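Local coordinates for protein serine repeat antigen 5 (Plasmodium falciparum, PDB 6X44) that belongs to the papain-like cysteine protease family and is probably a pseudoenzyme, captured here in its proenzyme form, at residues N117-V122 with T369-V374; Y213-I218 with F430-P435; I343-A348 with I424-I429. All blocks are in the same frame, centred on the assembly; numbering follows the deposited sequence.

Contact 1 (N117-V122 with T369-V374); sequences NKRGLV and TADHAV
R119 of the loop 117-122 reaches across to D371. Its CB lies 3.3 Å from D371 O. CG extends onward, and CD comes to 3.4 Å from D371 OD2. The chain then bends at chi3 (-89°), which turns the guanidinium back to the carboxylate. NH2 donates to D371 OD2 at 3.0 Å, completing a salt bridge. The oxygen lies close to the guanidinium plane, but NH2 meets it from above the carboxylate plane; the two planes are 73° apart. NH2 also forms a salt bridge with E349, and NH1 bonds V116 O.

The backbone adds a second grip. D371 O accepts from L121 N at 3.1 Å and, more bent, from G120 N at 3.3 Å. G120 has backbone angles that call for glycine. L121 places CB 3.4 Å from H372 N, and its CD2 packs on A370 CB at 3.8 Å. The H372 ring meets R119 CA obliquely, with ND1 at 3.4 Å, while NE2 bonds N397.

Sequence and family suggest that H372, N397 and Q200 match the histidine, asparagine and oxyanion-hole glutamine of papain. S206, whose backbone bonds that of R119, probably stands where papain has its catalytic cysteine. The loop therefore probably runs through the active-site cleft as part of the prosegment. Paired charges and a carbonyl oxygen that accepts two N-H bonds would anchor it there, consistent with a blocked cleft in the proenzyme.

Contact 2 (Y213-I218 with F430-P435); sequences YHLETI and FNVDLP
Helix 206-221 lays H214 and L215 against the end of strand 426-433, the nearest CA atoms being those of L215 and F430, 7.6 Å apart. The polar link is F430 N to H214 NE2, 3.0 Å and almost straight at 175°. The donor lies nearly in the imidazole plane, at the ring edge. H214 carries CG anti to its own backbone N (chi1 -177°), which sends the ring out from the helix to the strand. ND1 bonds S341 OG, so both ring nitrogens are held and the ring's rotation is fixed. Since NE2 accepts, this probably favours a neutral ring with the proton on ND1.

In papain-like proteases the long central helix belongs to the helical domain and packs against the beta-barrel domain. Helix 206-221 is consistent with that helix, and the contact then joins the two domains.

H214 CD2 lies 3.6 Å from F430 CD2, and the two rings are oblique, with planes at 54°. I218 CD1 sits over one face of the H214 ring, offset toward its rim, and also approaches F430 CB at 4.1 Å. Further along the chain, L215 CD1 meets V432 CG2 at 4.2 Å and L434 CD1 at 4.4 Å.

Contact 3 (I343-A348 with I424-I429); sequences IAYIKA and IHSVVI
I343 and V428 bond each other twice, as an antiparallel hydrogen-bonded pair. I343 N gives to V428 O at 3.0 Å, and V428 N gives to I343 O at 2.9 Å. I343 O also receives a CA-H...O contact from V427 CA at 3.1 Å. Next along, Y345 N gives a nearly straight bond to S426 O (172°). Y345 O is met by H425 N nearly along the C=O axis, at 2.9 Å. A344 and V427 form the non-hydrogen-bonded pair between. Their backbones bond the outer neighbours instead, A344 with V374 and V427 with Y316.

The side chain of H425 bonds that of S426, ND1 to OG at 2.8 Å. I424 O and H425 O both have S318 OG as a partner.

Apolar contacts occur on both faces. On one, the Y345 ring meets V428 obliquely, with CZ 3.7 Å from V428 CG2. Its chi1 of -64° keeps CG beside the backbone N and directs the ring there. P252 also touches this ring. On the face of A344 and V427, A344 CB approaches V427 CG1 at 4.4 Å. Near the strand end, I346 CG2 meets I424 CD1.

Such antiparallel pairing of central strands belongs to the beta-barrel domain of papain-like proteases.

Contact 3 is the middle of the set. Its strand 342-346 lies beside strand 372-383 of contact 1, and its strand 426-433 runs on into contact 2. All three therefore reach one mixed sheet. The centres of contacts 1 and 3 are about 9 Å apart, those of 2 and 3 about 17 Å, and those of 1 and 2 about 21 Å. V374 O and A344 N probably bond contact 1 to contact 3. Along the chain the segments run 117-122, 213-218, 343-348, 369-374, 424-429, 430-435. Contact 3 is nested within contact 2, whereas contact 1 crosses both. One sheet thus meets both loop 117-122, probably part of the prosegment, and helix 206-221.

Contact 1 (N117-V122 with T369-V374)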
ATOM      1  N   ASN A 117      -9.737   9.980  -1.582  1.00 25.54           N
ATOM      2  CA  ASN A 117      -9.857   9.754  -0.145  1.00 28.74           C
ATOM      3  C   ASN A 117      -9.231   8.422   0.230  1.00 28.20           C
ATOM      4  O   ASN A 117      -9.709   7.715   1.111  1.00 26.74           O
ATOM      5  CB  ASN A 117     -11.328   9.835   0.312  1.00 28.51           C
ATOM      6  CG  ASN A 117     -11.447  10.226   1.792  1.00 32.44           C
ATOM      7  OD1 ASN A 117     -10.780  11.156   2.251  1.00 35.84           O
ATOM      8  ND2 ASN A 117     -12.212   9.463   2.553  1.00 31.54           N
ATOM      9  N   LYS A 118      -8.120   8.087  -0.437  1.00 28.98           N
ATOM     10  CA  LYS A 118      -7.395   6.832  -0.261  1.00 23.66           C
ATOM     11  C   LYS A 118      -5.929   7.122   0.027  1.00 24.80           C
ATOM     12  O   LYS A 118      -5.030   6.386  -0.388  1.00 26.85           O
ATOM     13  CB  LYS A 118      -7.551   5.954  -1.499  1.00 21.98           C
ATOM     14  CG  LYS A 118      -7.510   4.497  -1.246  1.00 31.19           C
ATOM     15  CD  LYS A 118      -7.728   3.668  -2.526  1.00 24.21           C
ATOM     16  CE  LYS A 118      -7.786   2.202  -2.197  1.00 26.28           C
ATOM     17  NZ  LYS A 118      -9.015   1.801  -1.422  1.00 28.57           N
ATOM     18  N   ARG A 119      -5.674   8.212   0.733  1.00 25.50           N
ATOM     19  CA  ARG A 119      -4.336   8.602   1.112  1.00 25.39           C
ATOM     20  C   ARG A 119      -4.248   8.552   2.634  1.00 26.95           C
ATOM     21  O   ARG A 119      -4.609   7.527   3.230  1.00 26.04           O
ATOM     22  CB  ARG A 119      -4.049   9.967   0.508  1.00 23.40           C
ATOM     23  CG  ARG A 119      -4.041   9.909  -1.077  1.00 26.94           C
ATOM     24  CD  ARG A 119      -3.890  11.250  -1.734  1.00 32.47           C
ATOM     25  NE  ARG A 119      -5.167  11.887  -1.957  1.00 41.96           N
ATOM     26  CZ  ARG A 119      -5.342  13.200  -2.073  1.00 46.83           C
ATOM     27  NH1 ARG A 119      -6.564  13.697  -2.261  1.00 43.61           N
ATOM     28  NH2 ARG A 119      -4.304  14.017  -1.997  1.00 46.29           N
ATOM     29  N   GLY A 120      -3.782   9.622   3.283  1.00 21.35           N
ATOM     30  CA  GLY A 120      -3.822   9.641   4.722  1.00 22.94           C
ATOM     31  C   GLY A 120      -2.620  10.134   5.507  1.00 24.00           C
ATOM     32  O   GLY A 120      -2.614  10.013   6.730  1.00 21.50           O
ATOM     33  N   LEU A 121      -1.613  10.710   4.859  1.00 27.73           N
ATOM     34  CA  LEU A 121      -0.509  11.313   5.586  1.00 23.57           C
ATOM     35  C   LEU A 121      -0.775  12.807   5.707  1.00 29.44           C
ATOM     36  O   LEU A 121      -1.051  13.471   4.705  1.00 26.79           O
ATOM     37  CB  LEU A 121       0.826  11.060   4.889  1.00 29.31           C
ATOM     38  CG  LEU A 121       2.011  11.712   5.566  1.00 30.06           C
ATOM     39  CD1 LEU A 121       2.208  11.044   6.920  1.00 28.42           C
ATOM     40  CD2 LEU A 121       3.234  11.533   4.678  1.00 31.45           C
ATOM     41  N   VAL A 122      -0.727  13.310   6.939  1.00 29.42           N
ATOM     42  CA  VAL A 122      -0.772  14.737   7.241  1.00 38.60           C
ATOM     43  C   VAL A 122       0.488  15.061   8.032  1.00 37.23           C
ATOM     44  O   VAL A 122       0.619  14.643   9.186  1.00 49.85           O
ATOM     45  CB  VAL A 122      -2.027  15.130   8.033  1.00 42.26           C
ATOM     46  CG1 VAL A 122      -1.995  16.599   8.373  1.00 39.57           C
ATOM     47  CG2 VAL A 122      -3.305  14.810   7.235  1.00 39.92           C
ATOM     48  N   THR A 369       6.484  17.715  -1.189  1.00 28.32           N
ATOM     49  CA  THR A 369       5.354  17.480  -0.291  1.00 25.79           C
ATOM     50  C   THR A 369       5.071  15.981  -0.215  1.00 24.04           C
ATOM     51  O   THR A 369       5.608  15.171  -0.975  1.00 27.45           O
ATOM     52  CB  THR A 369       4.104  18.230  -0.766  1.00 28.56           C
ATOM     53  OG1 THR A 369       3.644  17.667  -2.003  1.00 30.87           O
ATOM     54  CG2 THR A 369       4.416  19.708  -0.979  1.00 35.34           C
ATOM     55  N   ALA A 370       4.234  15.596   0.731  1.00 24.67           N
ATOM     56  CA  ALA A 370       3.780  14.223   0.817  1.00 26.57           C
ATOM     57  C   ALA A 370       2.363  14.203   1.360  1.00 23.17           C
ATOM     58  O   ALA A 370       1.994  15.035   2.180  1.00 26.62           O
ATOM     59  CB  ALA A 370       4.702  13.397   1.705  1.00 21.06           C
ATOM     60  N   ASP A 371       1.581  13.219   0.906  1.00 24.35           N
ATOM     61  CA  ASP A 371       0.209  13.047   1.365  1.00 25.71           C
ATOM     62  C   ASP A 371      -0.184  11.580   1.571  1.00 26.23           C
ATOM     63  O   ASP A 371      -1.363  11.291   1.873  1.00 23.68           O
ATOM     64  CB  ASP A 371      -0.735  13.694   0.377  1.00 24.62           C
ATOM     65  CG  ASP A 371      -0.649  13.064  -0.987  1.00 29.79           C
ATOM     66  OD1 ASP A 371       0.076  12.063  -1.119  1.00 27.66           O
ATOM     67  OD2 ASP A 371      -1.339  13.524  -1.924  1.00 35.47           O
ATOM     68  N   HIS A 372       0.767  10.660   1.507  1.00 21.89           N
ATOM     69  CA  HIS A 372       0.486   9.243   1.596  1.00 21.16           C
ATOM     70  C   HIS A 372       1.692   8.518   2.210  1.00 28.34           C
ATOM     71  O   HIS A 372       2.853   8.848   1.918  1.00 23.87           O
ATOM     72  CB  HIS A 372       0.144   8.748   0.196  1.00 20.01           C
ATOM     73  CG  HIS A 372      -0.371   7.360   0.139  1.00 23.66           C
ATOM     74  ND1 HIS A 372      -1.358   6.899   0.978  1.00 21.68           N
ATOM     75  CD2 HIS A 372      -0.060   6.329  -0.685  1.00 24.76           C
ATOM     76  CE1 HIS A 372      -1.618   5.634   0.691  1.00 27.26           C
ATOM     77  NE2 HIS A 372      -0.850   5.264  -0.317  1.00 23.03           N
ATOM     78  N   ALA A 373       1.418   7.564   3.106  1.00 22.50           N
ATOM     79  CA  ALA A 373       2.453   6.767   3.734  1.00 27.54           C
ATOM     80  C   ALA A 373       2.399   5.360   3.167  1.00 21.65           C
ATOM     81  O   ALA A 373       1.316   4.758   3.060  1.00 22.87           O
ATOM     82  CB  ALA A 373       2.314   6.738   5.271  1.00 22.29           C
ATOM     83  N   VAL A 374       3.564   4.870   2.785  1.00 24.64           N
ATOM     84  CA  VAL A 374       3.770   3.534   2.236  1.00 25.46           C
ATOM     85  C   VAL A 374       4.952   2.920   2.996  1.00 28.51           C
ATOM     86  O   VAL A 374       5.443   3.505   3.970  1.00 27.83           O
ATOM     87  CB  VAL A 374       4.024   3.596   0.718  1.00 25.66           C
ATOM     88  CG1 VAL A 374       2.799   4.129  -0.014  1.00 23.00           C
ATOM     89  CG2 VAL A 374       5.206   4.510   0.405  1.00 16.74           C
TER
HETATM   90  O   HOH W   1       0.645  16.484   4.195  1.00 48.35           O

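Contact 2 (Y213-I218 with F430-P435)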
ATOM      1  N   TYR A 213       2.191  -1.924   9.513  1.00 24.64           N
ATOM      2  CA  TYR A 213       3.038  -2.852   8.779  1.00 22.87           C
ATOM      3  C   TYR A 213       4.461  -2.803   9.286  1.00 20.58           C
ATOM      4  O   TYR A 213       5.110  -3.841   9.423  1.00 23.48           O
ATOM      5  CB  TYR A 213       3.038  -2.541   7.274  1.00 23.98           C
ATOM      6  CG  TYR A 213       3.888  -3.515   6.487  1.00 22.86           C
ATOM      7  CD1 TYR A 213       3.456  -4.808   6.243  1.00 22.69           C
ATOM      8  CD2 TYR A 213       5.137  -3.145   6.030  1.00 26.23           C
ATOM      9  CE1 TYR A 213       4.227  -5.687   5.512  1.00 29.88           C
ATOM     10  CE2 TYR A 213       5.934  -4.015   5.325  1.00 21.54           C
ATOM     11  CZ  TYR A 213       5.472  -5.281   5.066  1.00 26.52           C
ATOM     12  OH  TYR A 213       6.254  -6.139   4.360  1.00 31.61           O
ATOM     13  N   HIS A 214       4.983  -1.601   9.526  1.00 22.64           N
ATOM     14  CA  HIS A 214       6.348  -1.485  10.009  1.00 21.68           C
ATOM     15  C   HIS A 214       6.497  -2.202  11.356  1.00 32.65           C
ATOM     16  O   HIS A 214       7.490  -2.921  11.587  1.00 25.04           O
ATOM     17  CB  HIS A 214       6.713  -0.021  10.103  1.00 23.72           C
ATOM     18  CG  HIS A 214       8.131   0.239  10.524  1.00 23.15           C
ATOM     19  ND1 HIS A 214       9.209  -0.375   9.935  1.00 25.54           N
ATOM     20  CD2 HIS A 214       8.644   1.069  11.466  1.00 23.29           C
ATOM     21  CE1 HIS A 214      10.327   0.060  10.497  1.00 26.56           C
ATOM     22  NE2 HIS A 214      10.010   0.929  11.434  1.00 24.35           N
ATOM     23  N   LEU A 215       5.480  -2.089  12.232  1.00 24.57           N
ATOM     24  CA  LEU A 215       5.585  -2.802  13.494  1.00 22.31           C
ATOM     25  C   LEU A 215       5.380  -4.305  13.289  1.00 25.75           C
ATOM     26  O   LEU A 215       6.020  -5.114  13.960  1.00 24.46           O
ATOM     27  CB  LEU A 215       4.597  -2.241  14.514  1.00 20.78           C
ATOM     28  CG  LEU A 215       4.682  -2.836  15.936  1.00 20.74           C
ATOM     29  CD1 LEU A 215       6.084  -2.740  16.539  1.00 29.17           C
ATOM     30  CD2 LEU A 215       3.723  -2.069  16.800  1.00 24.26           C
ATOM     31  N   GLU A 216       4.531  -4.696  12.342  1.00 23.13           N
ATOM     32  CA  GLU A 216       4.407  -6.116  11.992  1.00 25.44           C
ATOM     33  C   GLU A 216       5.738  -6.714  11.507  1.00 30.65           C
ATOM     34  O   GLU A 216       6.105  -7.827  11.926  1.00 24.40           O
ATOM     35  CB  GLU A 216       3.325  -6.274  10.937  1.00 26.56           C
ATOM     36  CG  GLU A 216       1.890  -5.941  11.466  1.00 32.71           C
ATOM     37  CD  GLU A 216       0.853  -5.724  10.356  1.00 31.77           C
ATOM     38  OE1 GLU A 216       1.224  -5.725   9.130  1.00 23.80           O
ATOM     39  OE2 GLU A 216      -0.334  -5.534  10.749  1.00 28.43           O
ATOM     40  N   THR A 217       6.505  -5.996  10.658  1.00 22.64           N
ATOM     41  CA  THR A 217       7.768  -6.607  10.222  1.00 24.16           C
ATOM     42  C   THR A 217       8.771  -6.625  11.376  1.00 24.91           C
ATOM     43  O   THR A 217       9.528  -7.592  11.527  1.00 30.58           O
ATOM     44  CB  THR A 217       8.371  -5.951   8.950  1.00 22.31           C
ATOM     45  OG1 THR A 217       8.757  -4.579   9.148  1.00 24.70           O
ATOM     46  CG2 THR A 217       7.411  -5.995   7.805  1.00 25.96           C
ATOM     47  N   ILE A 218       8.768  -5.596  12.229  1.00 31.48           N
ATOM     48  CA  ILE A 218       9.617  -5.632  13.425  1.00 31.90           C
ATOM     49  C   ILE A 218       9.301  -6.869  14.256  1.00 32.10           C
ATOM     50  O   ILE A 218      10.200  -7.581  14.698  1.00 27.60           O
ATOM     51  CB  ILE A 218       9.471  -4.343  14.257  1.00 26.30           C
ATOM     52  CG1 ILE A 218      10.212  -3.177  13.582  1.00 24.16           C
ATOM     53  CG2 ILE A 218      10.024  -4.574  15.700  1.00 25.01           C
ATOM     54  CD1 ILE A 218       9.727  -1.741  14.015  1.00 29.54           C
ATOM     55  N   PHE A 430      10.625   3.106  13.446  1.00 23.25           N
ATOM     56  CA  PHE A 430      10.216   3.062  14.831  1.00 26.95           C
ATOM     57  C   PHE A 430      11.386   2.588  15.698  1.00 33.31           C
ATOM     58  O   PHE A 430      12.145   1.699  15.311  1.00 31.49           O
ATOM     59  CB  PHE A 430       9.010   2.151  15.006  1.00 25.33           C
ATOM     60  CG  PHE A 430       7.698   2.766  14.571  1.00 24.58           C
ATOM     61  CD1 PHE A 430       7.555   4.130  14.390  1.00 27.38           C
ATOM     62  CD2 PHE A 430       6.601   1.960  14.319  1.00 26.21           C
ATOM     63  CE1 PHE A 430       6.367   4.661  13.957  1.00 27.81           C
ATOM     64  CE2 PHE A 430       5.403   2.500  13.893  1.00 26.10           C
ATOM     65  CZ  PHE A 430       5.295   3.847  13.720  1.00 25.15           C
ATOM     66  N   ASN A 431      11.557   3.234  16.853  1.00 29.44           N
ATOM     67  CA  ASN A 431      12.554   2.839  17.849  1.00 26.66           C
ATOM     68  C   ASN A 431      11.768   2.350  19.050  1.00 31.19           C
ATOM     69  O   ASN A 431      11.374   3.143  19.914  1.00 33.32           O
ATOM     70  CB  ASN A 431      13.489   3.987  18.212  1.00 36.78           C
ATOM     71  CG  ASN A 431      14.193   4.569  17.010  1.00 42.68           C
ATOM     72  OD1 ASN A 431      14.594   3.858  16.074  1.00 45.29           O
ATOM     73  ND2 ASN A 431      14.361   5.877  17.032  1.00 41.45           N
ATOM     74  N   VAL A 432      11.537   1.045  19.074  1.00 29.99           N
ATOM     75  CA  VAL A 432      10.787   0.371  20.115  1.00 39.62           C
ATOM     76  C   VAL A 432      11.584  -0.856  20.528  1.00 38.65           C
ATOM     77  O   VAL A 432      12.532  -1.255  19.862  1.00 39.66           O
ATOM     78  CB  VAL A 432       9.369  -0.045  19.666  1.00 39.00           C
ATOM     79  CG1 VAL A 432       8.599   1.169  19.228  1.00 35.50           C
ATOM     80  CG2 VAL A 432       9.417  -1.122  18.569  1.00 40.98           C
ATOM     81  N   ASP A 433      11.187  -1.449  21.649  1.00 47.19           N
ATOM     82  CA  ASP A 433      11.779  -2.697  22.104  1.00 37.40           C
ATOM     83  C   ASP A 433      10.658  -3.679  22.367  1.00 46.95           C
ATOM     84  O   ASP A 433       9.623  -3.319  22.947  1.00 39.72           O
ATOM     85  CB  ASP A 433      12.615  -2.514  23.368  1.00 49.63           C
ATOM     86  CG  ASP A 433      13.862  -3.401  23.383  1.00 71.37           C
ATOM     87  OD1 ASP A 433      14.000  -4.281  22.481  1.00 66.39           O
ATOM     88  OD2 ASP A 433      14.690  -3.216  24.316  1.00 60.77           O
ATOM     89  N   LEU A 434      10.864  -4.900  21.903  1.00 45.42           N
ATOM     90  CA  LEU A 434      10.080  -6.066  22.255  1.00 54.22           C
ATOM     91  C   LEU A 434      11.093  -7.174  22.481  1.00 53.57           C
ATOM     92  O   LEU A 434      12.174  -7.153  21.879  1.00 52.08           O
ATOM     93  CB  LEU A 434       9.088  -6.483  21.154  1.00 52.78           C
ATOM     94  CG  LEU A 434       7.824  -5.644  20.986  1.00 48.00           C
ATOM     95  CD1 LEU A 434       7.230  -5.779  19.568  1.00 52.48           C
ATOM     96  CD2 LEU A 434       6.807  -6.059  22.006  1.00 46.87           C
ATOM     97  N   PRO A 435      10.784  -8.136  23.343  1.00 52.09           N
ATOM     98  CA  PRO A 435      11.683  -9.288  23.528  1.00 58.12           C
ATOM     99  C   PRO A 435      11.535 -10.329  22.422  1.00 57.28           C
ATOM    100  O   PRO A 435      10.428 -10.621  21.965  1.00 53.21           O
ATOM    101  CB  PRO A 435      11.237  -9.862  24.876  1.00 51.38           C
ATOM    102  CG  PRO A 435       9.739  -9.520  24.938  1.00 55.71           C
ATOM    103  CD  PRO A 435       9.589  -8.191  24.204  1.00 47.01           C
TER

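Contact 3 (I343-A348 with I424-I429)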
ATOM      1  N   ILE A 343       8.975   3.081   6.982  1.00 20.48           N
ATOM      2  CA  ILE A 343       7.815   3.857   6.548  1.00 24.34           C
ATOM      3  C   ILE A 343       8.335   4.898   5.589  1.00 19.99           C
ATOM      4  O   ILE A 343       9.379   5.489   5.834  1.00 24.10           O
ATOM      5  CB  ILE A 343       7.080   4.523   7.732  1.00 27.03           C
ATOM      6  CG1 ILE A 343       6.511   3.466   8.684  1.00 22.55           C
ATOM      7  CG2 ILE A 343       5.968   5.470   7.202  1.00 24.77           C
ATOM      8  CD1 ILE A 343       6.314   3.970  10.119  1.00 26.48           C
ATOM      9  N   ALA A 344       7.623   5.130   4.496  1.00 20.61           N
ATOM     10  CA  ALA A 344       8.005   6.166   3.558  1.00 22.54           C
ATOM     11  C   ALA A 344       6.857   7.122   3.302  1.00 23.12           C
ATOM     12  O   ALA A 344       5.703   6.710   3.180  1.00 20.96           O
ATOM     13  CB  ALA A 344       8.459   5.562   2.238  1.00 28.06           C
ATOM     14  N   TYR A 345       7.196   8.397   3.203  1.00 21.75           N
ATOM     15  CA  TYR A 345       6.264   9.452   2.842  1.00 21.58           C
ATOM     16  C   TYR A 345       6.427   9.765   1.372  1.00 30.47           C
ATOM     17  O   TYR A 345       7.553  10.079   0.928  1.00 24.14           O
ATOM     18  CB  TYR A 345       6.533  10.742   3.597  1.00 23.17           C
ATOM     19  CG  TYR A 345       6.375  10.720   5.083  1.00 24.46           C
ATOM     20  CD1 TYR A 345       5.883   9.604   5.730  1.00 21.94           C
ATOM     21  CD2 TYR A 345       6.705  11.853   5.850  1.00 19.86           C
ATOM     22  CE1 TYR A 345       5.713   9.604   7.089  1.00 27.06           C
ATOM     23  CE2 TYR A 345       6.568  11.845   7.201  1.00 21.49           C
ATOM     24  CZ  TYR A 345       6.051  10.728   7.825  1.00 24.86           C
ATOM     25  OH  TYR A 345       5.874  10.693   9.199  1.00 28.59           O
ATOM     26  N   ILE A 346       5.306   9.767   0.639  1.00 19.62           N
ATOM     27  CA  ILE A 346       5.309  10.105  -0.773  1.00 23.44           C
ATOM     28  C   ILE A 346       4.114  10.990  -1.113  1.00 24.20           C
ATOM     29  O   ILE A 346       3.191  11.203  -0.311  1.00 24.66           O
ATOM     30  CB  ILE A 346       5.323   8.842  -1.664  1.00 20.06           C
ATOM     31  CG1 ILE A 346       4.039   8.030  -1.464  1.00 25.09           C
ATOM     32  CG2 ILE A 346       6.572   8.011  -1.333  1.00 25.98           C
ATOM     33  CD1 ILE A 346       3.721   7.074  -2.548  1.00 23.62           C
ATOM     34  N   LYS A 347       4.153  11.504  -2.331  1.00 23.78           N
ATOM     35  CA  LYS A 347       3.083  12.293  -2.909  1.00 23.05           C
ATOM     36  C   LYS A 347       2.395  11.407  -3.943  1.00 25.85           C
ATOM     37  O   LYS A 347       2.949  11.146  -5.016  1.00 29.31           O
ATOM     38  CB  LYS A 347       3.645  13.587  -3.513  1.00 29.33           C
ATOM     39  CG  LYS A 347       2.607  14.514  -4.180  1.00 25.41           C
ATOM     40  CD  LYS A 347       1.578  14.986  -3.168  1.00 33.94           C
ATOM     41  CE  LYS A 347       0.638  16.024  -3.776  1.00 45.87           C
ATOM     42  NZ  LYS A 347       1.351  17.322  -3.904  1.00 45.16           N
ATOM     43  N   ALA A 348       1.197  10.934  -3.609  1.00 24.77           N
ATOM     44  CA  ALA A 348       0.409  10.094  -4.507  1.00 30.14           C
ATOM     45  C   ALA A 348      -0.409  10.909  -5.510  1.00 32.66           C
ATOM     46  O   ALA A 348      -0.507  10.543  -6.684  1.00 35.22           O
ATOM     47  CB  ALA A 348      -0.520   9.218  -3.676  1.00 30.31           C
ATOM     48  N   ILE A 424      10.868   9.791  -2.825  1.00 21.88           N
ATOM     49  CA  ILE A 424      10.789   9.479  -1.404  1.00 24.43           C
ATOM     50  C   ILE A 424      11.017  10.775  -0.628  1.00 30.54           C
ATOM     51  O   ILE A 424      12.142  11.252  -0.525  1.00 26.91           O
ATOM     52  CB  ILE A 424      11.801   8.409  -0.995  1.00 25.76           C
ATOM     53  CG1 ILE A 424      11.635   7.153  -1.847  1.00 26.57           C
ATOM     54  CG2 ILE A 424      11.610   8.088   0.469  1.00 27.70           C
ATOM     55  CD1 ILE A 424      10.281   6.506  -1.711  1.00 29.17           C
ATOM     56  N   HIS A 425       9.943  11.334  -0.055  1.00 28.58           N
ATOM     57  CA  HIS A 425      10.051  12.594   0.666  1.00 26.22           C
ATOM     58  C   HIS A 425      10.776  12.393   1.993  1.00 29.01           C
ATOM     59  O   HIS A 425      11.724  13.127   2.298  1.00 26.06           O
ATOM     60  CB  HIS A 425       8.659  13.196   0.872  1.00 25.61           C
ATOM     61  CG  HIS A 425       8.645  14.442   1.692  1.00 33.65           C
ATOM     62  ND1 HIS A 425       8.834  14.437   3.058  1.00 34.66           N
ATOM     63  CD2 HIS A 425       8.457  15.739   1.343  1.00 37.32           C
ATOM     64  CE1 HIS A 425       8.753  15.675   3.517  1.00 33.67           C
ATOM     65  NE2 HIS A 425       8.540  16.485   2.496  1.00 32.99           N
ATOM     66  N   SER A 426      10.382  11.366   2.755  1.00 22.65           N
ATOM     67  CA  SER A 426      10.999  11.033   4.033  1.00 25.78           C
ATOM     68  C   SER A 426      10.870   9.552   4.290  1.00 22.12           C
ATOM     69  O   SER A 426      10.030   8.881   3.695  1.00 27.46           O
ATOM     70  CB  SER A 426      10.360  11.732   5.232  1.00 21.14           C
ATOM     71  OG  SER A 426      10.281  13.096   4.980  1.00 33.94           O
ATOM     72  N   VAL A 427      11.690   9.056   5.222  1.00 21.26           N
ATOM     73  CA  VAL A 427      11.454   7.746   5.814  1.00 22.56           C
ATOM     74  C   VAL A 427      11.422   7.888   7.327  1.00 29.26           C
ATOM     75  O   VAL A 427      11.977   8.826   7.904  1.00 26.41           O
ATOM     76  CB  VAL A 427      12.497   6.703   5.387  1.00 23.35           C
ATOM     77  CG1 VAL A 427      12.400   6.497   3.883  1.00 28.40           C
ATOM     78  CG2 VAL A 427      13.928   7.131   5.820  1.00 24.85           C
ATOM     79  N   VAL A 428      10.739   6.937   7.959  1.00 27.49           N
ATOM     80  CA  VAL A 428      10.521   6.928   9.392  1.00 19.40           C
ATOM     81  C   VAL A 428      10.722   5.498   9.862  1.00 24.92           C
ATOM     82  O   VAL A 428      10.170   4.563   9.265  1.00 25.51           O
ATOM     83  CB  VAL A 428       9.111   7.439   9.770  1.00 22.93           C
ATOM     84  CG1 VAL A 428       8.878   7.373  11.271  1.00 26.87           C
ATOM     85  CG2 VAL A 428       8.935   8.845   9.293  1.00 31.46           C
ATOM     86  N   ILE A 429      11.520   5.344  10.916  1.00 25.79           N
ATOM     87  CA  ILE A 429      11.814   4.076  11.570  1.00 25.52           C
ATOM     88  C   ILE A 429      11.302   4.155  13.001  1.00 31.58           C
ATOM     89  O   ILE A 429      11.542   5.150  13.704  1.00 27.75           O
ATOM     90  CB  ILE A 429      13.328   3.779  11.569  1.00 35.93           C
ATOM     91  CG1 ILE A 429      13.830   3.570  10.144  1.00 40.65           C
ATOM     92  CG2 ILE A 429      13.619   2.532  12.331  1.00 42.52           C
ATOM     93  CD1 ILE A 429      14.240   4.852   9.461  1.00 35.37           C
TER